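Putative NAD(P)H-flavin oxidoreductase (Streptococcus pyogenes serotype M1, PDB 2HAY) probably catalyses NAD(P)H-dependent reduction of small acceptor molecules through its bound flavin mononucleotide. Local coordinates at residues Leu16-Ala21 with Gly201-Asp206; Gly50-Arg55 with Leu105-Ile110; Val57-Asp60 with Ile64-Glu67; Leu88-His93 with Asp142-Gln147. All blocks are in the same frame, centred on the assembly; numbering follows the deposited sequence.

Overall arrangement
Interactions 2 and 4 are buried, interaction 3 partly so, and interaction 1 lies at the surface, on the opposite side of the chain's centre from interaction 2. The loop leading into strand 54-59 serves interaction 2 and the end of that strand interaction 3, while interaction 4 uses the neighbouring strand 84-91; backbone pairing of Gly53 with Glu91 and Arg55 with Ile89 joins interactions 2 and 4. Their chemistry differs. Interaction 1 stacks a guanidinium on a phenylalanine and bonds it to the carbonyl at a helix end; interaction 2 sets one against loop carbonyls and a carboxylate; interactions 3 and 4 pack helix against strand through small or branched apolar groups and a few polar atoms. All four reach the second subunit.

Interaction 1 (Leu16-Ala21 with Gly201-Asp206); sequences LHFRTA and GYRLRD. With FMN (flavin mononucleotide), chain I; SO4 (sulfate ion), chain H.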
# COMPACT_ATOMS: atom_id res chain seq x y z
N LEU B 16 -6.08 -10.43 -11.66
CA LEU B 16 -5.48 -9.15 -12.05
C LEU B 16 -6.31 -8.44 -13.12
O LEU B 16 -6.45 -7.23 -13.09
CB LEU B 16 -4.04 -9.34 -12.55
CG LEU B 16 -3.01 -9.80 -11.52
CD1 LEU B 16 -1.67 -10.00 -12.20
CD2 LEU B 16 -2.93 -8.78 -10.43
N HIS B 17 -6.85 -9.20 -14.07
CA HIS B 17 -7.65 -8.59 -15.11
C HIS B 17 -9.13 -8.42 -14.74
O HIS B 17 -9.79 -7.53 -15.27
CB HIS B 17 -7.41 -9.30 -16.43
CG HIS B 17 -6.01 -9.11 -16.96
ND1 HIS B 17 -5.70 -8.17 -17.93
CD2 HIS B 17 -4.84 -9.70 -16.62
CE1 HIS B 17 -4.40 -8.22 -18.17
NE2 HIS B 17 -3.86 -9.13 -17.39
N PHE B 18 -9.62 -9.22 -13.80
CA PHE B 18 -10.96 -9.04 -13.20
C PHE B 18 -11.09 -7.73 -12.41
O PHE B 18 -12.08 -6.98 -12.60
CB PHE B 18 -11.35 -10.22 -12.31
CG PHE B 18 -12.70 -10.07 -11.65
CD1 PHE B 18 -12.80 -9.80 -10.29
CD2 PHE B 18 -13.89 -10.20 -12.39
CE1 PHE B 18 -14.02 -9.67 -9.67
CE2 PHE B 18 -15.14 -10.06 -11.77
CZ PHE B 18 -15.21 -9.79 -10.41
N ARG B 19 -10.15 -7.47 -11.50
CA ARG B 19 -10.21 -6.27 -10.65
C ARG B 19 -10.28 -4.99 -11.46
O ARG B 19 -9.42 -4.70 -12.29
CB ARG B 19 -9.02 -6.16 -9.70
CG ARG B 19 -9.29 -5.15 -8.54
CD ARG B 19 -8.05 -4.42 -8.05
NE ARG B 19 -7.31 -3.84 -9.15
CZ ARG B 19 -7.63 -2.71 -9.79
NH1 ARG B 19 -8.70 -2.02 -9.41
NH2 ARG B 19 -6.89 -2.29 -10.82
N THR B 20 -11.34 -4.23 -11.24
CA THR B 20 -11.49 -2.90 -11.81
C THR B 20 -12.16 -2.06 -10.73
O THR B 20 -12.73 -2.61 -9.79
CB THR B 20 -12.30 -2.96 -13.10
OG1 THR B 20 -12.35 -1.67 -13.71
CG2 THR B 20 -13.71 -3.48 -12.86
N ALA B 21 -12.03 -0.74 -10.82
CA ALA B 21 -12.57 0.12 -9.76
C ALA B 21 -14.07 0.27 -10.01
O ALA B 21 -14.49 0.91 -10.97
CB ALA B 21 -11.83 1.49 -9.68
N GLY B 201 -18.35 -5.50 -3.07
CA GLY B 201 -19.65 -6.00 -3.55
C GLY B 201 -19.51 -6.69 -4.89
O GLY B 201 -18.45 -7.14 -5.24
N TYR B 202 -20.60 -6.77 -5.64
CA TYR B 202 -20.58 -7.37 -6.95
C TYR B 202 -21.04 -6.33 -7.94
O TYR B 202 -22.06 -5.67 -7.74
CB TYR B 202 -21.47 -8.62 -6.99
CG TYR B 202 -21.03 -9.61 -5.96
CD1 TYR B 202 -21.66 -9.70 -4.70
CD2 TYR B 202 -19.91 -10.43 -6.20
CE1 TYR B 202 -21.20 -10.62 -3.74
CE2 TYR B 202 -19.46 -11.34 -5.27
CZ TYR B 202 -20.09 -11.43 -4.04
OH TYR B 202 -19.58 -12.35 -3.14
N ARG B 203 -20.26 -6.19 -9.02
CA ARG B 203 -20.56 -5.18 -10.01
C ARG B 203 -21.98 -5.38 -10.55
O ARG B 203 -22.41 -6.51 -10.77
CB ARG B 203 -19.53 -5.21 -11.14
CG ARG B 203 -19.67 -6.43 -12.06
CD ARG B 203 -18.55 -6.48 -13.07
NE ARG B 203 -17.26 -6.59 -12.40
CZ ARG B 203 -16.09 -6.65 -13.03
NH1 ARG B 203 -16.04 -6.61 -14.34
NH2 ARG B 203 -14.96 -6.76 -12.32
N LEU B 204 -22.69 -4.28 -10.74
CA LEU B 204 -23.95 -4.28 -11.45
C LEU B 204 -23.74 -4.82 -12.87
O LEU B 204 -24.47 -5.70 -13.31
CB LEU B 204 -24.53 -2.86 -11.48
CG LEU B 204 -25.97 -2.62 -11.91
CD1 LEU B 204 -26.96 -3.42 -11.06
CD2 LEU B 204 -26.27 -1.13 -11.86
N ARG B 205 -22.72 -4.28 -13.56
CA ARG B 205 -22.29 -4.79 -14.87
C ARG B 205 -20.81 -4.46 -15.15
O ARG B 205 -20.21 -3.64 -14.43
CB ARG B 205 -23.20 -4.24 -15.99
CG ARG B 205 -22.80 -2.88 -16.60
CD ARG B 205 -23.17 -1.70 -15.72
NE ARG B 205 -23.37 -0.48 -16.50
CZ ARG B 205 -22.40 0.35 -16.90
NH1 ARG B 205 -21.12 0.09 -16.60
NH2 ARG B 205 -22.70 1.43 -17.60
N ASP B 206 -20.22 -5.08 -16.18
CA ASP B 206 -18.85 -4.77 -16.58
C ASP B 206 -18.81 -3.36 -17.19
O ASP B 206 -19.83 -2.88 -17.70
CB ASP B 206 -18.33 -5.80 -17.61
CG ASP B 206 -18.46 -7.26 -17.13
OD1 ASP B 206 -17.93 -7.64 -16.07
OD2 ASP B 206 -19.08 -8.07 -17.86
N1 FMN I . -12.27 5.85 -7.88
C2 FMN I . -13.36 6.68 -7.61
O2 FMN I . -14.35 6.73 -8.37
N3 FMN I . -13.34 7.48 -6.45
C4 FMN I . -12.26 7.48 -5.58
O4 FMN I . -12.17 8.29 -4.64
C4A FMN I . -11.16 6.66 -5.85
N5 FMN I . -10.09 6.68 -4.96
C5A FMN I . -8.98 5.86 -5.18
C6 FMN I . -7.93 5.88 -4.26
C7 FMN I . -6.81 5.08 -4.47
C7M FMN I . -5.82 4.93 -3.35
C8 FMN I . -6.75 4.24 -5.61
C8M FMN I . -5.79 3.09 -5.63
C9 FMN I . -7.81 4.23 -6.53
C9A FMN I . -8.94 5.04 -6.32
N10 FMN I . -10.04 5.03 -7.21
C10 FMN I . -11.16 5.84 -6.99
C1' FMN I . -10.05 4.16 -8.40
C2' FMN I . -9.13 4.72 -9.50
O2' FMN I . -9.80 5.69 -10.29
C3' FMN I . -8.66 3.56 -10.39
O3' FMN I . -8.00 2.59 -9.61
C4' FMN I . -7.75 3.97 -11.54
O4' FMN I . -8.44 4.94 -12.32
C5' FMN I . -7.36 2.74 -12.38
O5' FMN I . -8.48 2.04 -12.95
P FMN I . -8.88 0.52 -12.56
O1P FMN I . -10.30 0.28 -12.96
O2P FMN I . -8.66 0.29 -11.09
O3P FMN I . -8.04 -0.50 -13.24
S SO4 H . -18.05 2.50 -16.76
O1 SO4 H . -17.90 3.17 -15.47
O2 SO4 H . -18.97 3.27 -17.60
O3 SO4 H . -16.75 2.40 -17.45
O4 SO4 H . -18.59 1.16 -16.56
O HOH W 1 -13.34 -6.72 -15.35
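The guanidinium of Arg203 lies flat on the ring of Phe18, with centres 4.4 Å apart and planes at 14°, a cation-pi stack in which the two side chains run past each other in opposite directions. The overlap is offset: NH2 sits over the ring toward its rim, 3.4 Å from CE2 of Phe18. The same nitrogen donates in the guanidinium plane to the carbonyl of the same residue, Arg203 NH2 to Phe18 O at 2.9 Å, so one phenylalanine holds Arg203 by both ring and backbone. On the opposite face of the guanidinium, CG2 of Thr20 lies 3.6 Å from NH2 of Arg203, so the group is sandwiched between this methyl and the Phe18 ring. A water bridges Phe18 O and Arg203 NH1, and NH1 also forms a salt bridge with Asp206 OD1 at 2.8 Å, through the anti lone pair of that oxygen. Asp165, on strand 165-169, adds a further salt bridge to NH2. The contact thus ties the end of helix 6-18 to the loop after strand 192-201, beside the phosphate site of the nitroreductase-family flavin pocket. Thr20 faces both ways: OG1 stands anti to the backbone N (chi1 -175°) and donates to FMN O1P at 2.9 Å, leaving the methyl for Arg203. Ala21 N donates to FMN O1P, also at 2.9 Å. Arg19 points away from Arg203, and its guanidinium meets O2P edge-on, with NH1 2.9 Å from that FMN oxygen, while its NH2 also bonds to Leu44 O of the second subunit.

Interaction 2 (Gly50-Arg55 with Leu105-Ile110); sequences GLEGWR and LLRRGI. With SO4 (sulfate ion), chain G.
Arg107 reaches across to the loop at Gly50-Glu52 and gives its NH2 group to two successive carbonyls. The bond from Arg107 NH2 to Gly50 O is 3.0 Å long, with the donor in the carbonyl plane but the oxygen tilted 22° out of the guanidinium plane. The second, from Arg107 NH2 to Leu51 O at 2.9 Å, is weak. Both carbonyls lie near the edge of the guanidinium, so two adjacent peptide groups share a single terminal nitrogen, the second of them weakly.

The ionic part is a salt bridge between Glu52 OE1 and Arg107 NE at 3.2 Å. OE1 also lies 3.3 Å from NH2 of Arg107, and both hydrogen bonds are weak. Carboxylate and guanidinium planes stand nearly at right angles (89°), which rules out the flat two-pronged pairing of the two groups. The carboxylate has another partner across the dimer interface, its OE2 accepting from the backbone N of Lys214 of the second subunit. Arg108, next along the chain, makes a weak bond through NH2 to a sulfate ion, probably from the crystallisation liquor.

Backbone bonds shape the donor segment: Ile110 N binds Leu105 O at 3.0 Å and Gly109 N binds Leu106 O at 2.8 Å. With Gly109 at positive phi, this is a Schellman motif closing helix 99-106. Arg107 lies within that helix ending and meets a loop whose Gly50 lines the flavin pocket, a flavin site at the subunit interface, as in nitroreductase-family dimers.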
# COMPACT_ATOMS: atom_id res chain seq x y z
N GLY B 50 6.58 -3.95 12.28
CA GLY B 50 5.56 -4.75 13.00
C GLY B 50 4.63 -3.92 13.89
O GLY B 50 4.06 -4.43 14.84
N LEU B 51 4.52 -2.63 13.59
CA LEU B 51 3.76 -1.71 14.43
C LEU B 51 2.26 -2.01 14.41
O LEU B 51 1.61 -1.91 15.44
CB LEU B 51 3.99 -0.26 13.97
CG LEU B 51 3.29 0.78 14.87
CD1 LEU B 51 3.84 0.73 16.30
CD2 LEU B 51 3.48 2.16 14.29
N GLU B 52 1.71 -2.34 13.23
CA GLU B 52 0.27 -2.59 13.10
C GLU B 52 -0.54 -1.40 13.67
O GLU B 52 -1.54 -1.60 14.39
CB GLU B 52 -0.15 -3.89 13.80
CG GLU B 52 0.62 -5.11 13.40
CD GLU B 52 0.34 -6.26 14.33
OE1 GLU B 52 1.27 -6.68 15.08
OE2 GLU B 52 -0.82 -6.72 14.35
N GLY B 53 -0.10 -0.19 13.34
CA GLY B 53 -0.78 1.02 13.77
C GLY B 53 -1.95 1.30 12.86
O GLY B 53 -1.98 2.30 12.12
N TRP B 54 -2.92 0.40 12.88
CA TRP B 54 -4.02 0.49 11.91
C TRP B 54 -5.23 -0.22 12.47
O TRP B 54 -5.10 -1.07 13.39
CB TRP B 54 -3.61 -0.13 10.56
CG TRP B 54 -3.09 -1.58 10.61
CD1 TRP B 54 -3.37 -2.54 11.56
CD2 TRP B 54 -2.23 -2.22 9.65
NE1 TRP B 54 -2.75 -3.72 11.24
CE2 TRP B 54 -2.04 -3.56 10.08
CE3 TRP B 54 -1.61 -1.80 8.46
CZ2 TRP B 54 -1.25 -4.47 9.39
CZ3 TRP B 54 -0.81 -2.71 7.76
CH2 TRP B 54 -0.65 -4.04 8.22
N ARG B 55 -6.40 0.13 11.94
CA ARG B 55 -7.63 -0.59 12.22
C ARG B 55 -8.43 -0.65 10.96
O ARG B 55 -8.35 0.25 10.12
CB ARG B 55 -8.47 0.09 13.32
CG ARG B 55 -7.75 0.22 14.66
CD ARG B 55 -8.68 0.46 15.84
NE ARG B 55 -9.28 1.78 15.77
CZ ARG B 55 -10.55 2.02 15.47
NH1 ARG B 55 -10.99 3.29 15.47
NH2 ARG B 55 -11.40 1.03 15.20
N LEU B 105 7.24 -4.03 20.16
CA LEU B 105 8.41 -4.79 20.55
C LEU B 105 8.04 -5.81 21.63
O LEU B 105 8.40 -6.97 21.53
CB LEU B 105 9.53 -3.84 21.01
CG LEU B 105 10.12 -2.97 19.89
CD1 LEU B 105 10.89 -1.79 20.45
CD2 LEU B 105 11.02 -3.81 18.97
N LEU B 106 7.30 -5.37 22.65
CA LEU B 106 6.82 -6.26 23.70
C LEU B 106 6.01 -7.44 23.16
O LEU B 106 6.21 -8.56 23.61
CB LEU B 106 6.02 -5.49 24.74
CG LEU B 106 6.76 -4.35 25.46
CD1 LEU B 106 5.79 -3.45 26.24
CD2 LEU B 106 7.88 -4.87 26.38
N ARG B 107 5.12 -7.16 22.21
CA ARG B 107 4.32 -8.17 21.51
C ARG B 107 5.16 -9.31 20.98
O ARG B 107 4.70 -10.44 20.92
CB ARG B 107 3.60 -7.55 20.29
CG ARG B 107 2.26 -6.94 20.57
CD ARG B 107 1.32 -6.98 19.36
NE ARG B 107 1.74 -6.17 18.21
CZ ARG B 107 1.74 -4.84 18.18
NH1 ARG B 107 1.40 -4.12 19.26
NH2 ARG B 107 2.14 -4.20 17.07
N ARG B 108 6.37 -8.97 20.55
CA ARG B 108 7.32 -9.90 19.97
C ARG B 108 8.31 -10.44 21.01
O ARG B 108 9.28 -11.11 20.67
CB ARG B 108 8.06 -9.22 18.83
CG ARG B 108 7.16 -8.86 17.64
CD ARG B 108 7.82 -7.85 16.73
NE ARG B 108 9.22 -8.20 16.51
CZ ARG B 108 10.08 -7.49 15.77
NH1 ARG B 108 11.34 -7.92 15.65
NH2 ARG B 108 9.68 -6.37 15.16
N GLY B 109 8.05 -10.17 22.29
CA GLY B 109 8.90 -10.68 23.37
C GLY B 109 10.23 -9.95 23.55
O GLY B 109 11.14 -10.47 24.22
N ILE B 110 10.34 -8.77 22.96
CA ILE B 110 11.52 -7.91 23.12
C ILE B 110 11.29 -6.89 24.25
O ILE B 110 10.38 -6.05 24.19
CB ILE B 110 11.89 -7.21 21.78
CG1 ILE B 110 12.07 -8.26 20.67
CG2 ILE B 110 13.14 -6.39 21.94
CD1 ILE B 110 11.80 -7.74 19.26
S SO4 G . 13.00 -4.79 12.20
O1 SO4 G . 13.63 -4.15 13.40
O2 SO4 G . 12.82 -3.66 11.18
O3 SO4 G . 13.96 -5.94 11.66
O4 SO4 G . 11.56 -5.41 12.56

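Interaction 3 (Val57-Asp60 with Ile64-Glu67); sequences VVLD and IKEE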
# COMPACT_ATOMS: atom_id res chain seq x y z
N VAL B 57 -12.31 -1.03 9.80
CA VAL B 57 -13.68 -1.04 10.32
C VAL B 57 -14.76 -1.21 9.27
O VAL B 57 -14.80 -0.49 8.27
CB VAL B 57 -14.00 0.03 11.43
CG1 VAL B 57 -12.79 0.91 11.82
CG2 VAL B 57 -15.38 0.79 11.22
N VAL B 58 -15.60 -2.21 9.51
CA VAL B 58 -16.73 -2.47 8.64
C VAL B 58 -17.83 -1.50 9.01
O VAL B 58 -18.42 -1.59 10.09
CB VAL B 58 -17.17 -3.94 8.69
CG1 VAL B 58 -18.34 -4.18 7.76
CG2 VAL B 58 -15.98 -4.86 8.32
N LEU B 59 -18.08 -0.56 8.11
CA LEU B 59 -19.09 0.48 8.34
C LEU B 59 -20.42 0.01 7.74
O LEU B 59 -20.67 0.21 6.56
CB LEU B 59 -18.67 1.83 7.74
CG LEU B 59 -19.65 2.98 8.03
CD1 LEU B 59 -19.86 3.18 9.52
CD2 LEU B 59 -19.18 4.28 7.39
N ASP B 60 -21.24 -0.62 8.57
CA ASP B 60 -22.56 -1.11 8.19
C ASP B 60 -23.65 -0.04 8.44
O ASP B 60 -24.70 -0.05 7.80
CB ASP B 60 -22.88 -2.39 8.96
CG ASP B 60 -22.32 -3.64 8.30
OD1 ASP B 60 -22.31 -4.70 8.96
OD2 ASP B 60 -21.90 -3.59 7.12
N ILE B 64 -24.54 6.82 9.17
CA ILE B 64 -23.18 7.36 9.13
C ILE B 64 -22.72 7.47 7.68
O ILE B 64 -22.14 8.49 7.29
CB ILE B 64 -22.19 6.58 10.04
CG1 ILE B 64 -22.57 6.82 11.50
CG2 ILE B 64 -20.76 7.05 9.81
CD1 ILE B 64 -21.91 5.91 12.50
N LYS B 65 -23.03 6.44 6.89
CA LYS B 65 -22.81 6.50 5.44
C LYS B 65 -23.50 7.73 4.80
O LYS B 65 -22.87 8.45 4.01
CB LYS B 65 -23.28 5.22 4.76
CG LYS B 65 -22.51 3.98 5.15
CD LYS B 65 -22.53 2.97 4.02
CE LYS B 65 -22.45 1.58 4.55
NZ LYS B 65 -23.79 1.20 5.04
N GLU B 66 -24.77 7.96 5.16
CA GLU B 66 -25.56 9.08 4.66
C GLU B 66 -24.91 10.44 5.00
O GLU B 66 -24.86 11.34 4.17
CB GLU B 66 -27.02 9.01 5.17
CG GLU B 66 -27.89 7.86 4.56
CD GLU B 66 -29.27 7.65 5.24
OE1 GLU B 66 -29.77 8.55 5.96
OE2 GLU B 66 -29.88 6.57 5.03
N GLU B 67 -24.41 10.56 6.23
CA GLU B 67 -23.67 11.75 6.67
C GLU B 67 -22.33 11.98 5.97
O GLU B 67 -21.95 13.12 5.73
CB GLU B 67 -23.46 11.69 8.18
CG GLU B 67 -23.25 13.03 8.79
CD GLU B 67 -23.29 13.00 10.31
OE1 GLU B 67 -23.67 11.96 10.90
OE2 GLU B 67 -22.93 14.05 10.91
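Leu59, at the end of strand 54-59, packs its two methyl groups against the first turn of helix 62-68. CD1 of Leu59 lies 4.0 Å from CG2 of Ile64, and CD2 of Leu59 keeps the same 4.0 Å to that methyl, so the branch of the isoleucine rests across the fork of the leucine. The strand residue has CG anti to its backbone N (chi1 -176°), and Ile64 CG2 likewise stands anti to its own. The second apolar contact involves the stem of Lys65: CG of Lys65 lies 4.0 Å from CD2 of Leu59, the two chains sliding past each other in opposite directions. Beyond CG the lysine runs on toward the carbonyls of Leu59 and Asp60 and turns at its last torsion (chi4 79°).

Polar contact is limited to the tip. Lys65 NZ donates to Asp60 O at 3.2 Å, a weak bond that places the ammonium at the strand's exit. CE of Lys65 comes 3.0 Å from Leu59 O, a tight and doubtful contact. The carboxylate of Asp60 points elsewhere, its OD2 5.6 Å from NZ of Lys65: near enough that some attraction is possible, though the charged atoms do not touch.

The face is extended by the second subunit, whose strand pairs in parallel with Val57-Leu59 and whose Val223 packs on Leu59 and Ile64. The chemistry implies a strand-to-helix turn held mainly by apolar packing, with the lysine's hydrocarbon stem covering the leucine while its charge reaches the carbonyls at the strand's end; the electrostatic share is probably modest.

Interaction 4 (Leu88-His93 with Asp142-Gln147); sequences LIAEKH and DWTAKQ. With FMN (flavin mononucleotide), chain F.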
# COMPACT_ATOMS: atom_id res chain seq x y z
N LEU B 88 -10.28 2.33 6.50
CA LEU B 88 -8.88 2.01 6.86
C LEU B 88 -8.38 3.16 7.72
O LEU B 88 -8.35 4.31 7.29
CB LEU B 88 -8.01 1.83 5.62
CG LEU B 88 -8.32 0.62 4.74
CD1 LEU B 88 -9.56 0.85 3.82
CD2 LEU B 88 -7.09 0.26 3.94
N ILE B 89 -8.07 2.84 8.98
CA ILE B 89 -7.71 3.85 9.98
C ILE B 89 -6.23 3.70 10.33
O ILE B 89 -5.76 2.56 10.55
CB ILE B 89 -8.57 3.68 11.28
CG1 ILE B 89 -10.07 3.57 11.00
CG2 ILE B 89 -8.24 4.75 12.36
CD1 ILE B 89 -10.67 4.68 10.15
N ALA B 90 -5.48 4.81 10.35
CA ALA B 90 -4.07 4.76 10.78
C ALA B 90 -3.80 5.51 12.11
O ALA B 90 -4.45 6.52 12.40
CB ALA B 90 -3.17 5.28 9.68
N GLU B 91 -2.82 5.01 12.88
CA GLU B 91 -2.43 5.63 14.17
C GLU B 91 -1.67 6.95 13.99
O GLU B 91 -0.82 7.04 13.09
CB GLU B 91 -1.52 4.69 14.94
CG GLU B 91 -2.19 3.91 16.02
CD GLU B 91 -1.31 2.78 16.61
OE1 GLU B 91 -0.07 2.92 16.67
OE2 GLU B 91 -1.89 1.74 17.04
N LYS B 92 -1.94 7.93 14.84
CA LYS B 92 -1.17 9.17 14.88
C LYS B 92 -0.07 9.05 15.90
O LYS B 92 -0.12 8.19 16.78
CB LYS B 92 -2.07 10.36 15.28
CG LYS B 92 -3.18 10.66 14.26
CD LYS B 92 -4.03 11.82 14.73
CE LYS B 92 -4.90 12.38 13.59
NZ LYS B 92 -5.87 13.40 14.14
N HIS B 93 0.93 9.90 15.78
CA HIS B 93 1.95 10.01 16.82
C HIS B 93 2.75 8.75 17.12
O HIS B 93 3.16 8.49 18.26
CB HIS B 93 1.31 10.58 18.09
CG HIS B 93 0.70 11.93 17.87
ND1 HIS B 93 1.46 13.04 17.55
CD2 HIS B 93 -0.58 12.34 17.93
CE1 HIS B 93 0.67 14.09 17.43
NE2 HIS B 93 -0.58 13.69 17.65
N ASP B 142 1.33 10.02 7.90
CA ASP B 142 1.38 9.57 6.51
C ASP B 142 2.18 8.27 6.42
O ASP B 142 1.85 7.39 5.63
CB ASP B 142 1.91 10.68 5.59
CG ASP B 142 0.82 11.67 5.17
OD1 ASP B 142 -0.37 11.31 5.16
OD2 ASP B 142 1.15 12.82 4.80
N TRP B 143 3.17 8.11 7.30
CA TRP B 143 3.89 6.86 7.38
C TRP B 143 3.05 5.67 7.83
O TRP B 143 3.10 4.59 7.21
CB TRP B 143 5.11 7.03 8.26
CG TRP B 143 5.86 5.78 8.53
CD1 TRP B 143 6.54 5.00 7.62
CD2 TRP B 143 6.03 5.14 9.80
NE1 TRP B 143 7.15 3.94 8.26
CE2 TRP B 143 6.84 3.99 9.59
CE3 TRP B 143 5.59 5.44 11.10
CZ2 TRP B 143 7.22 3.12 10.64
CZ3 TRP B 143 5.96 4.58 12.15
CH2 TRP B 143 6.77 3.42 11.90
N THR B 144 2.27 5.81 8.91
CA THR B 144 1.35 4.72 9.25
C THR B 144 0.25 4.52 8.21
O THR B 144 -0.16 3.37 7.93
CB THR B 144 0.73 4.88 10.67
OG1 THR B 144 0.03 6.13 10.73
CG2 THR B 144 1.83 4.88 11.71
N ALA B 145 -0.24 5.64 7.65
CA ALA B 145 -1.23 5.57 6.57
C ALA B 145 -0.68 4.75 5.38
O ALA B 145 -1.42 3.93 4.79
CB ALA B 145 -1.70 6.96 6.14
N LYS B 146 0.62 4.91 5.06
CA LYS B 146 1.24 4.10 3.99
C LYS B 146 1.09 2.62 4.24
O LYS B 146 0.80 1.86 3.29
CB LYS B 146 2.73 4.39 3.83
CG LYS B 146 3.06 5.73 3.19
CD LYS B 146 4.54 6.00 3.23
CE LYS B 146 4.81 7.39 2.71
NZ LYS B 146 6.26 7.73 2.79
N GLN B 147 1.31 2.18 5.49
CA GLN B 147 1.18 0.75 5.80
C GLN B 147 -0.21 0.20 5.45
O GLN B 147 -0.35 -0.94 4.97
CB GLN B 147 1.53 0.43 7.27
CG GLN B 147 2.82 1.12 7.83
CD GLN B 147 4.02 0.96 6.95
OE1 GLN B 147 4.43 -0.15 6.63
NE2 GLN B 147 4.59 2.09 6.54
N1 FMN F . 12.01 -6.26 7.44
C2 FMN F . 13.38 -6.04 7.43
O2 FMN F . 14.18 -6.91 7.80
N3 FMN F . 13.89 -4.82 7.02
C4 FMN F . 13.08 -3.78 6.61
O4 FMN F . 13.48 -2.62 6.78
C4A FMN F . 11.69 -3.99 6.61
N5 FMN F . 10.84 -2.94 6.20
C5A FMN F . 9.45 -3.12 6.14
C6 FMN F . 8.64 -2.08 5.69
C7 FMN F . 7.26 -2.22 5.63
C7M FMN F . 6.53 -1.38 4.60
C8 FMN F . 6.69 -3.44 6.04
C8M FMN F . 5.38 -3.85 5.45
C9 FMN F . 7.51 -4.48 6.51
C9A FMN F . 8.90 -4.34 6.55
N10 FMN F . 9.74 -5.39 6.98
C10 FMN F . 11.14 -5.24 7.01
C1' FMN F . 9.12 -6.60 7.62
C2' FMN F . 8.46 -6.31 8.99
O2' FMN F . 9.44 -6.22 10.02
C3' FMN F . 7.48 -7.46 9.26
O3' FMN F . 6.47 -7.33 8.29
C4' FMN F . 6.84 -7.53 10.65
O4' FMN F . 7.79 -7.86 11.65
C5' FMN F . 5.67 -8.53 10.64
O5' FMN F . 6.10 -9.89 10.52
P FMN F . 5.87 -10.85 9.22
O1P FMN F . 7.11 -11.69 9.05
O2P FMN F . 5.61 -10.09 7.95
O3P FMN F . 4.72 -11.74 9.47
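Ala90 and Thr144 meet closely, with CB of Ala90 3.5 Å from OG1 of Thr144 and 3.6 Å from the backbone N of Ala145. Beside them, CB of Ala145 lies 4.2 Å from CB of Ala90. Such small side chains allow the backbones to come near: the axes of strand 88-91 and helix 142-147 approach to 7.0 Å, running at 140° to each other. OG1 of Thr144 also stands 2.7 Å from Glu91 O and lies within bonding reach of Phe141 O, one turn earlier in the helix. The rotamer (chi1 58°) places that oxygen between the backbone N and carbonyl carbon, facing the strand. This is helix 137-162 lying against the central antiparallel sheet of the nitroreductase fold, whose strand 84-91 is flanked by strands 54-59 and 192-201. Further out, Gln147 NE2 donates to Trp143 O at 3.0 Å, which helps fix the amide, and its OE1 accepts from Ser48 N while lying 3.2 Å from C7M of the flavin. NE2 bonds also to Glu170 of the second subunit, the chain whose Arg19, Thr20, Ala21, Gly74 and Gly171 also bond this flavin.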